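Local coordinates for mitotic checkpoint control protein kinase BUB1 (Drosophila melanogaster, PDB 6JKK) that probably binds ATP and phosphorylates protein substrates through this kinase domain, one part of a larger mitotic checkpoint protein of the kinetochore, at residues A[210-215]-A[241-246]; A[233-238]-A[248-253]; A[237-242]-A[274-279]; A[295-300]-A[306-311]. All coordinates share one frame; numbering follows the deposited sequence.

Contact 1 of 4, residues A[210-215]-A[241-246]; sequences VSIDMK and RPWTYQ
Met214 reaches across to Thr244 and Tyr245 with two different parts of its chain. Its stem meets the phenol end of Tyr245 obliquely: CG lies 3.4 Å from Tyr245 OH and 3.8 Å from Tyr245 CZ. Bends at chi2 (-62°) and chi3 (-72°) then carry the thioether round, and the terminal CE comes to 3.7 Å from Thr244 CG2, the two side chains crossing at about a right angle. Residues 210-215 directly follow the DFG motif of the protein kinase fold, and strand 212-213 pairs antiparallel with strand 178-179; the opposing residues 241-246 form the loop that leads into helix 246-261. On the same side of the strand as Met214, Ile212 sends CD1 to the rim of the Trp243 indole, 4.1 Å from CZ3 and near the ring plane. Trp243 NE1 is hydrogen-bonded to Tyr225 O. Within the loop, Gln246 OE1 accepts from Thr244 N at 2.7 Å, the donor lying 33° out of the carbonyl plane, and this bond ties the threonine to the first turn of the helix.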
loop_
_atom_site.group_PDB
_atom_site.type_symbol
_atom_site.label_atom_id
_atom_site.label_comp_id
_atom_site.label_asym_id
_atom_site.label_seq_id
_atom_site.Cartn_x
_atom_site.Cartn_y
_atom_site.Cartn_z
ATOM N N VAL A 210 3.583 7.053 -6.772
ATOM C CA VAL A 210 4.914 7.615 -6.547
ATOM C C VAL A 210 5.938 6.534 -6.205
ATOM O O VAL A 210 6.934 6.801 -5.532
ATOM C CB VAL A 210 4.907 8.702 -5.442
ATOM C CG1 VAL A 210 4.071 9.885 -5.872
ATOM C CG2 VAL A 210 4.390 8.148 -4.108
ATOM N N SER A 211 5.695 5.313 -6.672
ATOM C CA SER A 211 6.577 4.198 -6.339
ATOM C C SER A 211 7.939 4.352 -7.009
ATOM O O SER A 211 8.095 5.143 -7.945
ATOM C CB SER A 211 5.930 2.857 -6.706
ATOM O OG SER A 211 4.786 2.624 -5.903
ATOM N N ILE A 212 8.925 3.607 -6.515
ATOM C CA ILE A 212 10.291 3.692 -7.026
ATOM C C ILE A 212 10.737 2.343 -7.582
ATOM O O ILE A 212 10.612 1.328 -6.900
ATOM C CB ILE A 212 11.258 4.108 -5.904
ATOM C CG1 ILE A 212 10.856 5.466 -5.324
ATOM C CG2 ILE A 212 12.705 4.126 -6.398
ATOM C CD1 ILE A 212 11.596 5.814 -4.045
ATOM N N ASP A 213 11.244 2.325 -8.814
ATOM C CA ASP A 213 11.772 1.094 -9.391
ATOM C C ASP A 213 13.292 1.076 -9.284
ATOM O O ASP A 213 13.983 1.776 -10.026
ATOM C CB ASP A 213 11.329 0.927 -10.849
ATOM C CG ASP A 213 11.781 -0.393 -11.455
ATOM O OD1 ASP A 213 12.374 -1.226 -10.730
ATOM O OD2 ASP A 213 11.543 -0.598 -12.663
ATOM N N MET A 214 13.803 0.263 -8.362
ATOM C CA MET A 214 15.242 0.183 -8.123
ATOM C C MET A 214 16.005 -0.448 -9.288
ATOM O O MET A 214 17.218 -0.265 -9.406
ATOM C CB MET A 214 15.527 -0.584 -6.825
ATOM C CG MET A 214 14.976 0.086 -5.583
ATOM S SD MET A 214 15.698 1.713 -5.301
ATOM C CE MET A 214 17.351 1.256 -4.790
ATOM N N LYS A 215 15.299 -1.182 -10.149
ATOM C CA LYS A 215 15.935 -1.835 -11.294
ATOM C C LYS A 215 16.359 -0.830 -12.367
ATOM O O LYS A 215 17.125 -1.162 -13.277
ATOM C CB LYS A 215 15.023 -2.914 -11.892
ATOM C CG LYS A 215 14.789 -4.108 -10.966
ATOM C CD LYS A 215 14.276 -5.327 -11.733
ATOM C CE LYS A 215 13.947 -6.485 -10.793
ATOM N NZ LYS A 215 15.156 -7.017 -10.095
ATOM N N ARG A 241 20.493 10.991 6.659
ATOM C CA ARG A 241 21.012 9.727 6.142
ATOM C C ARG A 241 20.290 9.202 4.899
ATOM O O ARG A 241 19.103 9.465 4.695
ATOM C CB ARG A 241 21.055 8.660 7.244
ATOM C CG ARG A 241 22.330 8.718 8.084
ATOM C CD ARG A 241 22.481 7.491 8.964
ATOM N NE ARG A 241 21.299 7.283 9.790
ATOM C CZ ARG A 241 20.792 6.089 10.078
ATOM N NH1 ARG A 241 21.368 4.990 9.610
ATOM N NH2 ARG A 241 19.707 5.995 10.834
ATOM N N PRO A 242 21.025 8.467 4.053
ATOM C CA PRO A 242 20.454 7.851 2.852
ATOM C C PRO A 242 19.450 6.749 3.186
ATOM O O PRO A 242 19.544 6.139 4.252
ATOM C CB PRO A 242 21.681 7.253 2.156
ATOM C CG PRO A 242 22.682 7.062 3.249
ATOM C CD PRO A 242 22.474 8.221 4.159
ATOM N N TRP A 243 18.505 6.506 2.281
ATOM C CA TRP A 243 17.486 5.478 2.474
ATOM C C TRP A 243 17.075 4.879 1.140
ATOM O O TRP A 243 17.190 5.523 0.101
ATOM C CB TRP A 243 16.246 6.067 3.147
ATOM C CG TRP A 243 15.714 7.267 2.439
ATOM C CD1 TRP A 243 16.017 8.572 2.699
ATOM C CD2 TRP A 243 14.784 7.281 1.350
ATOM N NE1 TRP A 243 15.333 9.397 1.840
ATOM C CE2 TRP A 243 14.568 8.627 1.001
ATOM C CE3 TRP A 243 14.113 6.284 0.634
ATOM C CZ2 TRP A 243 13.710 9.000 -0.034
ATOM C CZ3 TRP A 243 13.263 6.655 -0.388
ATOM C CH2 TRP A 243 13.065 7.998 -0.711
ATOM N N THR A 244 16.596 3.641 1.183
ATOM C CA THR A 244 15.888 3.038 0.063
ATOM C C THR A 244 14.641 2.372 0.627
ATOM O O THR A 244 13.636 3.035 0.878
ATOM C CB THR A 244 16.749 1.999 -0.692
ATOM O OG1 THR A 244 17.286 1.046 0.237
ATOM C CG2 THR A 244 17.889 2.681 -1.440
ATOM N N TYR A 245 14.721 1.065 0.859
ATOM C CA TYR A 245 13.562 0.293 1.319
ATOM C C TYR A 245 13.080 0.671 2.726
ATOM O O TYR A 245 11.937 0.378 3.088
ATOM C CB TYR A 245 13.855 -1.213 1.229
ATOM C CG TYR A 245 14.218 -1.666 -0.171
ATOM C CD1 TYR A 245 13.232 -1.997 -1.095
ATOM C CD2 TYR A 245 15.546 -1.760 -0.568
ATOM C CE1 TYR A 245 13.561 -2.408 -2.376
ATOM C CE2 TYR A 245 15.883 -2.167 -1.841
ATOM C CZ TYR A 245 14.889 -2.492 -2.741
ATOM O OH TYR A 245 15.231 -2.898 -4.013
ATOM N N GLN A 246 13.935 1.328 3.511
ATOM C CA GLN A 246 13.563 1.753 4.866
ATOM C C GLN A 246 12.293 2.602 4.876
ATOM O O GLN A 246 11.542 2.603 5.863
ATOM C CB GLN A 246 14.696 2.544 5.531
ATOM C CG GLN A 246 16.036 1.810 5.640
ATOM C CD GLN A 246 16.941 2.062 4.447
ATOM O OE1 GLN A 246 16.495 2.031 3.301
ATOM N NE2 GLN A 246 18.218 2.322 4.712
#

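Contact 2 of 4, residues A[233-238]-A[248-253]; sequences KCIEMR and DLYGLV
Tyr250 lies against the backbone of Lys233 and Cys234 along almost its whole length. Its CG stands anti to the backbone N (chi1 176°), which sends the ring out from helix 246-261 toward residues 233-238. At the base, Tyr250 CB sits 3.7 Å from Cys234 CB, and Tyr250 CG is just as near that same cysteine carbon. The ring then passes under the backbone: Cys234 CA stands 3.7 Å from the centroid of the Tyr250 ring and only 11° off its normal, a CH-pi contact over the middle of one face. Lys233 C covers the same face nearer the rim, while Ile235 CD1 approaches Tyr250 CE1 more loosely, at 4.3 Å. Farther out, Tyr250 CZ comes to 3.2 Å from Lys233 O. At the tip, OH is hydrogen-bonded to Leu231 O and takes a weak bond from Arg238 NH1, 3.2 Å long with a bent N-H...O angle of 120°. Arg238 NH1 also donates weakly to Lys233 O at 2.7 Å, so this nitrogen is shared between two weak bonds, with Tyr250 OH at the edge of the guanidinium, near its plane. An alanine at Tyr250 is likely to open a gap beneath Cys234 and leave Leu231 O without this hydroxyl. The tyrosine thus joins helix 246-261 to helix 235-238, which probably corresponds to the short helix at the APE end of the activation segment in other kinases, while Leu299 of helix 288-299 also packs on it.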
loop_
_atom_site.group_PDB
_atom_site.type_symbol
_atom_site.label_atom_id
_atom_site.label_comp_id
_atom_site.label_asym_id
_atom_site.label_seq_id
_atom_site.Cartn_x
_atom_site.Cartn_y
_atom_site.Cartn_z
ATOM N N LYS A 233 8.312 11.795 7.527
ATOM C CA LYS A 233 9.761 11.621 7.570
ATOM C C LYS A 233 10.113 10.250 8.143
ATOM O O LYS A 233 9.828 9.982 9.313
ATOM C CB LYS A 233 10.401 12.678 8.470
ATOM C CG LYS A 233 10.815 13.983 7.806
ATOM C CD LYS A 233 11.670 14.767 8.795
ATOM C CE LYS A 233 12.160 16.084 8.234
ATOM N NZ LYS A 233 12.893 16.846 9.286
ATOM N N CYS A 234 10.737 9.386 7.343
ATOM C CA CYS A 234 11.285 8.149 7.898
ATOM C C CYS A 234 12.517 8.498 8.739
ATOM O O CYS A 234 12.946 9.657 8.774
ATOM C CB CYS A 234 11.595 7.102 6.810
ATOM S SG CYS A 234 12.990 7.468 5.696
ATOM N N ILE A 235 13.077 7.508 9.427
ATOM C CA ILE A 235 14.151 7.764 10.386
ATOM C C ILE A 235 15.403 8.356 9.731
ATOM O O ILE A 235 16.050 9.251 10.285
ATOM C CB ILE A 235 14.502 6.486 11.175
ATOM C CG1 ILE A 235 13.276 6.003 11.946
ATOM C CG2 ILE A 235 15.654 6.737 12.135
ATOM C CD1 ILE A 235 12.654 7.091 12.794
ATOM N N GLU A 236 15.734 7.859 8.545
ATOM C CA GLU A 236 16.900 8.352 7.814
ATOM C C GLU A 236 16.742 9.826 7.419
ATOM O O GLU A 236 17.704 10.597 7.451
ATOM C CB GLU A 236 17.153 7.482 6.574
ATOM C CG GLU A 236 17.628 6.056 6.889
ATOM C CD GLU A 236 16.519 5.143 7.399
ATOM O OE1 GLU A 236 15.330 5.510 7.283
ATOM O OE2 GLU A 236 16.840 4.049 7.909
ATOM N N MET A 237 15.519 10.211 7.062
ATOM C CA MET A 237 15.227 11.588 6.672
ATOM C C MET A 237 15.346 12.559 7.842
ATOM O O MET A 237 15.616 13.745 7.645
ATOM C CB MET A 237 13.821 11.693 6.088
ATOM C CG MET A 237 13.635 11.006 4.749
ATOM S SD MET A 237 11.905 11.080 4.272
ATOM C CE MET A 237 11.964 10.161 2.728
ATOM N N ARG A 238 15.127 12.059 9.055
ATOM C CA ARG A 238 15.222 12.891 10.255
ATOM C C ARG A 238 16.673 13.082 10.694
ATOM O O ARG A 238 16.987 13.995 11.460
ATOM C CB ARG A 238 14.400 12.273 11.396
ATOM C CG ARG A 238 12.906 12.134 11.091
ATOM C CD ARG A 238 12.182 11.277 12.128
ATOM N NE ARG A 238 11.146 12.012 12.855
ATOM C CZ ARG A 238 9.839 11.885 12.637
ATOM N NH1 ARG A 238 9.393 11.053 11.706
ATOM N NH2 ARG A 238 8.975 12.592 13.353
ATOM N N ASP A 248 9.546 2.269 3.145
ATOM C CA ASP A 248 8.379 1.397 3.208
ATOM C C ASP A 248 8.246 0.750 4.581
ATOM O O ASP A 248 7.141 0.601 5.099
ATOM C CB ASP A 248 8.481 0.308 2.142
ATOM C CG ASP A 248 7.952 0.755 0.807
ATOM O OD1 ASP A 248 7.513 1.922 0.705
ATOM O OD2 ASP A 248 7.977 -0.063 -0.136
ATOM N N LEU A 249 9.381 0.370 5.163
ATOM C CA LEU A 249 9.382 -0.327 6.449
ATOM C C LEU A 249 8.923 0.635 7.546
ATOM O O LEU A 249 8.261 0.240 8.506
ATOM C CB LEU A 249 10.766 -0.921 6.740
ATOM C CG LEU A 249 11.276 -1.885 5.661
ATOM C CD1 LEU A 249 12.574 -2.549 6.062
ATOM C CD2 LEU A 249 10.230 -2.942 5.327
ATOM N N TYR A 250 9.248 1.910 7.373
ATOM C CA TYR A 250 8.724 2.955 8.250
ATOM C C TYR A 250 7.210 3.046 8.083
ATOM O O TYR A 250 6.474 3.090 9.073
ATOM C CB TYR A 250 9.386 4.296 7.923
ATOM C CG TYR A 250 8.856 5.473 8.717
ATOM C CD1 TYR A 250 9.375 5.782 9.965
ATOM C CD2 TYR A 250 7.845 6.277 8.208
ATOM C CE1 TYR A 250 8.896 6.858 10.690
ATOM C CE2 TYR A 250 7.359 7.349 8.918
ATOM C CZ TYR A 250 7.887 7.635 10.159
ATOM O OH TYR A 250 7.402 8.706 10.867
ATOM N N GLY A 251 6.746 3.056 6.834
ATOM C CA GLY A 251 5.319 3.112 6.548
ATOM C C GLY A 251 4.561 1.943 7.143
ATOM O O GLY A 251 3.450 2.104 7.680
ATOM N N LEU A 252 5.175 0.762 7.054
ATOM C CA LEU A 252 4.624 -0.463 7.626
ATOM C C LEU A 252 4.342 -0.315 9.118
ATOM O O LEU A 252 3.257 -0.660 9.590
ATOM C CB LEU A 252 5.598 -1.625 7.419
ATOM C CG LEU A 252 5.170 -2.804 6.549
ATOM C CD1 LEU A 252 6.181 -3.937 6.663
ATOM C CD2 LEU A 252 3.777 -3.289 6.918
ATOM N N VAL A 253 5.329 0.179 9.861
ATOM C CA VAL A 253 5.155 0.405 11.296
ATOM C C VAL A 253 4.019 1.381 11.556
ATOM O O VAL A 253 3.201 1.168 12.457
ATOM C CB VAL A 253 6.447 0.920 11.960
ATOM C CG1 VAL A 253 6.208 1.249 13.423
ATOM C CG2 VAL A 253 7.535 -0.115 11.850
#

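Contact 3 of 4, residues A[237-242]-A[274-279]; sequences MRTGRP and TIWMPK
Arg238 and Trp276 meet although their CA atoms lie 10.5 Å apart, and the Thr239 and Thr274 CA atoms, at 10.6 Å, confirm that side chains alone span the distance between the two backbones. The bridge is the Trp276 indole, which extends from strand 276-278, the second strand of a hairpin with 267-269, toward the end of helix 235-238 and the turn after it. Thr239 and Trp276 slide past each other in opposite directions, with the methyl CG2 3.8 Å from Trp276 CZ2 and 4.0 Å from its NE1. The threonine hydroxyl sits between the backbone N and the carbonyl carbon (chi1 54°) and bonds back to Ile235 O, leaving the methyl to serve the indole. Arg238 touches the same six-membered ring two atoms further round: its CD and NE are each 4.0 Å from Trp276 CZ3. The guanidinium plane is tilted 52° to the ring, so the two are far from a parallel stack. Ile235 also packs on the indole. An alanine in place of Trp276 would probably leave the Thr239 methyl and Arg238 CD and NE without their partner and open a gap between hairpin and turn. The chemistry is van der Waals contact of a methyl and of the CD-NE part of an arginine with the indole: the Thr239 hydroxyl is spent on Ile235 O, Arg238 NH1 bonds weakly to Lys233 O and Tyr250 OH, and neither makes a polar link to Trp276.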
loop_
_atom_site.group_PDB
_atom_site.type_symbol
_atom_site.label_atom_id
_atom_site.label_comp_id
_atom_site.label_asym_id
_atom_site.label_seq_id
_atom_site.Cartn_x
_atom_site.Cartn_y
_atom_site.Cartn_z
ATOM N N MET A 237 15.519 10.211 7.062
ATOM C CA MET A 237 15.227 11.588 6.672
ATOM C C MET A 237 15.346 12.559 7.842
ATOM O O MET A 237 15.616 13.745 7.645
ATOM C CB MET A 237 13.821 11.693 6.088
ATOM C CG MET A 237 13.635 11.006 4.749
ATOM S SD MET A 237 11.905 11.080 4.272
ATOM C CE MET A 237 11.964 10.161 2.728
ATOM N N ARG A 238 15.127 12.059 9.055
ATOM C CA ARG A 238 15.222 12.891 10.255
ATOM C C ARG A 238 16.673 13.082 10.694
ATOM O O ARG A 238 16.987 13.995 11.460
ATOM C CB ARG A 238 14.400 12.273 11.396
ATOM C CG ARG A 238 12.906 12.134 11.091
ATOM C CD ARG A 238 12.182 11.277 12.128
ATOM N NE ARG A 238 11.146 12.012 12.855
ATOM C CZ ARG A 238 9.839 11.885 12.637
ATOM N NH1 ARG A 238 9.393 11.053 11.706
ATOM N NH2 ARG A 238 8.975 12.592 13.353
ATOM N N THR A 239 17.560 12.235 10.180
ATOM C CA THR A 239 18.913 12.122 10.721
ATOM C C THR A 239 20.016 12.278 9.676
ATOM O O THR A 239 21.127 11.776 9.861
ATOM C CB THR A 239 19.093 10.774 11.458
ATOM O OG1 THR A 239 18.737 9.693 10.585
ATOM C CG2 THR A 239 18.207 10.721 12.689
ATOM N N GLY A 240 19.709 12.977 8.586
ATOM C CA GLY A 240 20.685 13.246 7.542
ATOM C C GLY A 240 21.311 12.009 6.918
ATOM O O GLY A 240 22.517 11.978 6.666
ATOM N N ARG A 241 20.493 10.991 6.659
ATOM C CA ARG A 241 21.012 9.727 6.142
ATOM C C ARG A 241 20.290 9.202 4.899
ATOM O O ARG A 241 19.103 9.465 4.695
ATOM C CB ARG A 241 21.055 8.660 7.244
ATOM C CG ARG A 241 22.330 8.718 8.084
ATOM C CD ARG A 241 22.481 7.491 8.964
ATOM N NE ARG A 241 21.299 7.283 9.790
ATOM C CZ ARG A 241 20.792 6.089 10.078
ATOM N NH1 ARG A 241 21.368 4.990 9.610
ATOM N NH2 ARG A 241 19.707 5.995 10.834
ATOM N N PRO A 242 21.025 8.467 4.053
ATOM C CA PRO A 242 20.454 7.851 2.852
ATOM C C PRO A 242 19.450 6.749 3.186
ATOM O O PRO A 242 19.544 6.139 4.252
ATOM C CB PRO A 242 21.681 7.253 2.156
ATOM C CG PRO A 242 22.682 7.062 3.249
ATOM C CD PRO A 242 22.474 8.221 4.159
ATOM N N THR A 274 19.791 6.265 21.180
ATOM C CA THR A 274 19.691 6.867 19.856
ATOM C C THR A 274 18.687 6.066 19.032
ATOM O O THR A 274 18.565 6.246 17.819
ATOM C CB THR A 274 21.051 6.876 19.143
ATOM O OG1 THR A 274 21.603 5.554 19.151
ATOM C CG2 THR A 274 22.014 7.825 19.837
ATOM N N ILE A 275 17.974 5.177 19.718
ATOM C CA ILE A 275 17.002 4.288 19.095
ATOM C C ILE A 275 15.641 4.968 18.960
ATOM O O ILE A 275 15.126 5.541 19.924
ATOM C CB ILE A 275 16.862 2.985 19.918
ATOM C CG1 ILE A 275 18.165 2.179 19.871
ATOM C CG2 ILE A 275 15.694 2.151 19.422
ATOM C CD1 ILE A 275 18.560 1.726 18.469
ATOM N N TRP A 276 15.065 4.899 17.764
ATOM C CA TRP A 276 13.757 5.489 17.507
ATOM C C TRP A 276 12.626 4.486 17.739
ATOM O O TRP A 276 12.674 3.350 17.263
ATOM C CB TRP A 276 13.701 6.031 16.078
ATOM C CG TRP A 276 14.677 7.151 15.832
ATOM C CD1 TRP A 276 16.013 7.037 15.565
ATOM C CD2 TRP A 276 14.387 8.555 15.819
ATOM N NE1 TRP A 276 16.569 8.287 15.397
ATOM C CE2 TRP A 276 15.588 9.233 15.543
ATOM C CE3 TRP A 276 13.227 9.304 16.021
ATOM C CZ2 TRP A 276 15.656 10.627 15.460
ATOM C CZ3 TRP A 276 13.294 10.682 15.935
ATOM C CH2 TRP A 276 14.497 11.330 15.664
ATOM N N MET A 277 11.619 4.914 18.489
ATOM C CA MET A 277 10.442 4.094 18.755
ATOM C C MET A 277 9.220 5.004 18.726
ATOM O O MET A 277 9.350 6.227 18.854
ATOM C CB MET A 277 10.556 3.418 20.131
ATOM C CG MET A 277 11.662 2.378 20.231
ATOM S SD MET A 277 11.363 0.978 19.140
ATOM C CE MET A 277 10.239 0.020 20.163
ATOM N N PRO A 278 8.028 4.419 18.541
ATOM C CA PRO A 278 6.828 5.252 18.663
ATOM C C PRO A 278 6.738 5.859 20.054
ATOM O O PRO A 278 7.217 5.259 21.023
ATOM C CB PRO A 278 5.688 4.252 18.456
ATOM C CG PRO A 278 6.294 3.171 17.596
ATOM C CD PRO A 278 7.713 3.049 18.093
ATOM N N LYS A 279 6.129 7.036 20.150
ATOM C CA LYS A 279 5.969 7.728 21.421
ATOM C C LYS A 279 5.069 6.917 22.354
ATOM O O LYS A 279 5.202 6.969 23.579
ATOM C CB LYS A 279 5.365 9.105 21.157
ATOM C CG LYS A 279 5.468 10.090 22.294
ATOM C CD LYS A 279 5.177 11.487 21.771
ATOM C CE LYS A 279 5.059 12.488 22.898
ATOM N NZ LYS A 279 4.831 13.861 22.363
#

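Contact 4 of 4, residues A[295-300]-A[306-311]; sequences FRTLLN and TMPNLQ
Apolar packing carries the contact between Thr297 and Pro308 and, deeper in, between Leu298 and Leu310. Thr297 CG2 lies anti to its own backbone nitrogen, and the two side chains run past each other in opposite directions, the methyl reaching Pro308 CB at 3.5 Å, closer than carbon atoms usually pack. Pro308 CG rests 3.8 Å from Thr297 O, so the ring also lies against the helix backbone. The two leucines cross at about a right angle and touch by single methyls, Leu298 CD2 to Leu310 CD2 at 3.6 Å. Leu310 continues on to Leu167 and Val170 of helix 156-175, and Leu298 to Val253 of helix 246-261, which places the pair among the helices of the kinase C-lobe.

The hydrogen bonds run within a segment or to residues outside the pair. Arg296 O accepts from Asn300 ND2, 3.0 Å away, with an N-H...O angle of 160° and the donor in the carbonyl plane on a lone pair; Asn300 N reaches the same oxygen at the helix end. The same ND2 also meets Trp276 O, so this amide links the helix end to strand 276-278. Asn309 is the N-cap of helix 310-322, its OD1 taking a weak bond from Gln311 N and another bond from Gln312 N. Between these two segments the contact is van der Waals packing, while Asn300 and Asn309 secure the two helix ends.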
loop_
_atom_site.group_PDB
_atom_site.type_symbol
_atom_site.label_atom_id
_atom_site.label_comp_id
_atom_site.label_asym_id
_atom_site.label_seq_id
_atom_site.Cartn_x
_atom_site.Cartn_y
_atom_site.Cartn_z
ATOM N N PHE A 295 8.766 -3.183 16.013
ATOM C CA PHE A 295 8.891 -1.743 15.804
ATOM C C PHE A 295 10.362 -1.325 15.737
ATOM O O PHE A 295 10.760 -0.570 14.846
ATOM C CB PHE A 295 8.172 -0.966 16.914
ATOM C CG PHE A 295 6.675 -1.167 16.944
ATOM C CD1 PHE A 295 6.018 -1.827 15.912
ATOM C CD2 PHE A 295 5.928 -0.685 18.016
ATOM C CE1 PHE A 295 4.640 -2.008 15.945
ATOM C CE2 PHE A 295 4.554 -0.861 18.061
ATOM C CZ PHE A 295 3.909 -1.522 17.023
ATOM N N ARG A 296 11.168 -1.828 16.668
ATOM C CA ARG A 296 12.580 -1.455 16.728
ATOM C C ARG A 296 13.343 -1.915 15.490
ATOM O O ARG A 296 14.173 -1.181 14.947
ATOM C CB ARG A 296 13.242 -2.011 17.990
ATOM C CG ARG A 296 14.648 -1.478 18.227
ATOM C CD ARG A 296 15.288 -2.057 19.486
ATOM N NE ARG A 296 14.330 -2.709 20.376
ATOM C CZ ARG A 296 14.142 -4.026 20.434
ATOM N NH1 ARG A 296 14.841 -4.838 19.652
ATOM N NH2 ARG A 296 13.250 -4.533 21.272
ATOM N N THR A 297 13.048 -3.132 15.045
ATOM C CA THR A 297 13.734 -3.724 13.903
ATOM C C THR A 297 13.398 -2.987 12.611
ATOM O O THR A 297 14.265 -2.766 11.757
ATOM C CB THR A 297 13.356 -5.203 13.760
ATOM O OG1 THR A 297 13.753 -5.906 14.943
ATOM C CG2 THR A 297 14.038 -5.827 12.560
ATOM N N LEU A 298 12.133 -2.608 12.467
ATOM C CA LEU A 298 11.686 -1.965 11.236
ATOM C C LEU A 298 12.030 -0.476 11.194
ATOM O O LEU A 298 12.150 0.100 10.112
ATOM C CB LEU A 298 10.184 -2.176 11.033
ATOM C CG LEU A 298 9.693 -3.585 10.690
ATOM C CD1 LEU A 298 8.172 -3.678 10.795
ATOM C CD2 LEU A 298 10.143 -3.981 9.299
ATOM N N LEU A 299 12.187 0.142 12.363
ATOM C CA LEU A 299 12.494 1.573 12.432
ATOM C C LEU A 299 13.988 1.875 12.462
ATOM O O LEU A 299 14.420 2.962 12.067
ATOM C CB LEU A 299 11.843 2.206 13.664
ATOM C CG LEU A 299 10.333 2.413 13.640
ATOM C CD1 LEU A 299 9.849 2.973 14.962
ATOM C CD2 LEU A 299 9.969 3.349 12.508
ATOM N N ASN A 300 14.779 0.927 12.949
ATOM C CA ASN A 300 16.192 1.189 13.168
ATOM C C ASN A 300 17.064 0.262 12.345
ATOM O O ASN A 300 17.432 -0.825 12.796
ATOM C CB ASN A 300 16.522 1.072 14.653
ATOM C CG ASN A 300 15.732 2.056 15.501
ATOM O OD1 ASN A 300 16.190 3.166 15.769
ATOM N ND2 ASN A 300 14.540 1.651 15.924
ATOM N N THR A 306 21.778 -3.731 3.679
ATOM C CA THR A 306 21.031 -4.885 4.173
ATOM C C THR A 306 19.774 -4.463 4.934
ATOM O O THR A 306 19.845 -3.678 5.882
ATOM C CB THR A 306 21.903 -5.766 5.097
ATOM O OG1 THR A 306 22.191 -5.055 6.306
ATOM C CG2 THR A 306 23.206 -6.128 4.418
ATOM N N MET A 307 18.626 -4.981 4.509
ATOM C CA MET A 307 17.369 -4.736 5.210
ATOM C C MET A 307 17.128 -5.838 6.239
ATOM O O MET A 307 17.681 -6.929 6.118
ATOM C CB MET A 307 16.209 -4.681 4.213
ATOM C CG MET A 307 16.276 -3.504 3.250
ATOM S SD MET A 307 16.198 -1.924 4.119
ATOM C CE MET A 307 17.821 -1.273 3.733
ATOM N N PRO A 308 16.319 -5.553 7.273
ATOM C CA PRO A 308 15.955 -6.608 8.224
ATOM C C PRO A 308 15.183 -7.746 7.562
ATOM O O PRO A 308 14.501 -7.527 6.558
ATOM C CB PRO A 308 15.036 -5.883 9.215
ATOM C CG PRO A 308 14.577 -4.647 8.504
ATOM C CD PRO A 308 15.746 -4.252 7.653
ATOM N N ASN A 309 15.291 -8.946 8.125
ATOM C CA ASN A 309 14.560 -10.108 7.619
ATOM C C ASN A 309 13.078 -10.014 7.991
ATOM O O ASN A 309 12.704 -10.252 9.142
ATOM C CB ASN A 309 15.186 -11.402 8.171
ATOM C CG ASN A 309 14.622 -12.665 7.523
ATOM O OD1 ASN A 309 13.441 -12.741 7.199
ATOM N ND2 ASN A 309 15.474 -13.668 7.345
ATOM N N LEU A 310 12.237 -9.675 7.015
ATOM C CA LEU A 310 10.803 -9.523 7.256
ATOM C C LEU A 310 10.122 -10.863 7.574
ATOM O O LEU A 310 9.110 -10.900 8.281
ATOM C CB LEU A 310 10.119 -8.848 6.059
ATOM C CG LEU A 310 10.638 -7.473 5.631
ATOM C CD1 LEU A 310 9.719 -6.825 4.598
ATOM C CD2 LEU A 310 10.793 -6.556 6.834
ATOM N N GLN A 311 10.672 -11.957 7.054
ATOM C CA GLN A 311 10.114 -13.277 7.328
ATOM C C GLN A 311 10.312 -13.687 8.781
ATOM O O GLN A 311 9.444 -14.340 9.359
ATOM C CB GLN A 311 10.692 -14.337 6.381
ATOM C CG GLN A 311 10.199 -14.182 4.935
ATOM C CD GLN A 311 8.675 -14.137 4.817
ATOM O OE1 GLN A 311 7.964 -14.897 5.480
ATOM N NE2 GLN A 311 8.170 -13.250 3.958
#

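Overall arrangement
All four contacts lie in the helical C-lobe of the kinase domain. Contacts 2 and 3 are closest, with centres about 8 Å apart; they share Met237 and Arg238 and both use helix 235-238. Contact 1 crosses contact 2 along the chain, their segments alternating. Contact 4 comes last, yet its centre is about 11 Å from that of contact 2, where helix 288-299 packs on helix 246-261. Contacts 1 and 3 are the most distant pair, about 17 Å between centres. Contact 1 brings the start of the activation segment against the loop beyond its probable end; contacts 2 and 3 fix helix 235-238 and the following turn to helix 246-261 and the 267-278 hairpin; contact 4 packs the later helices.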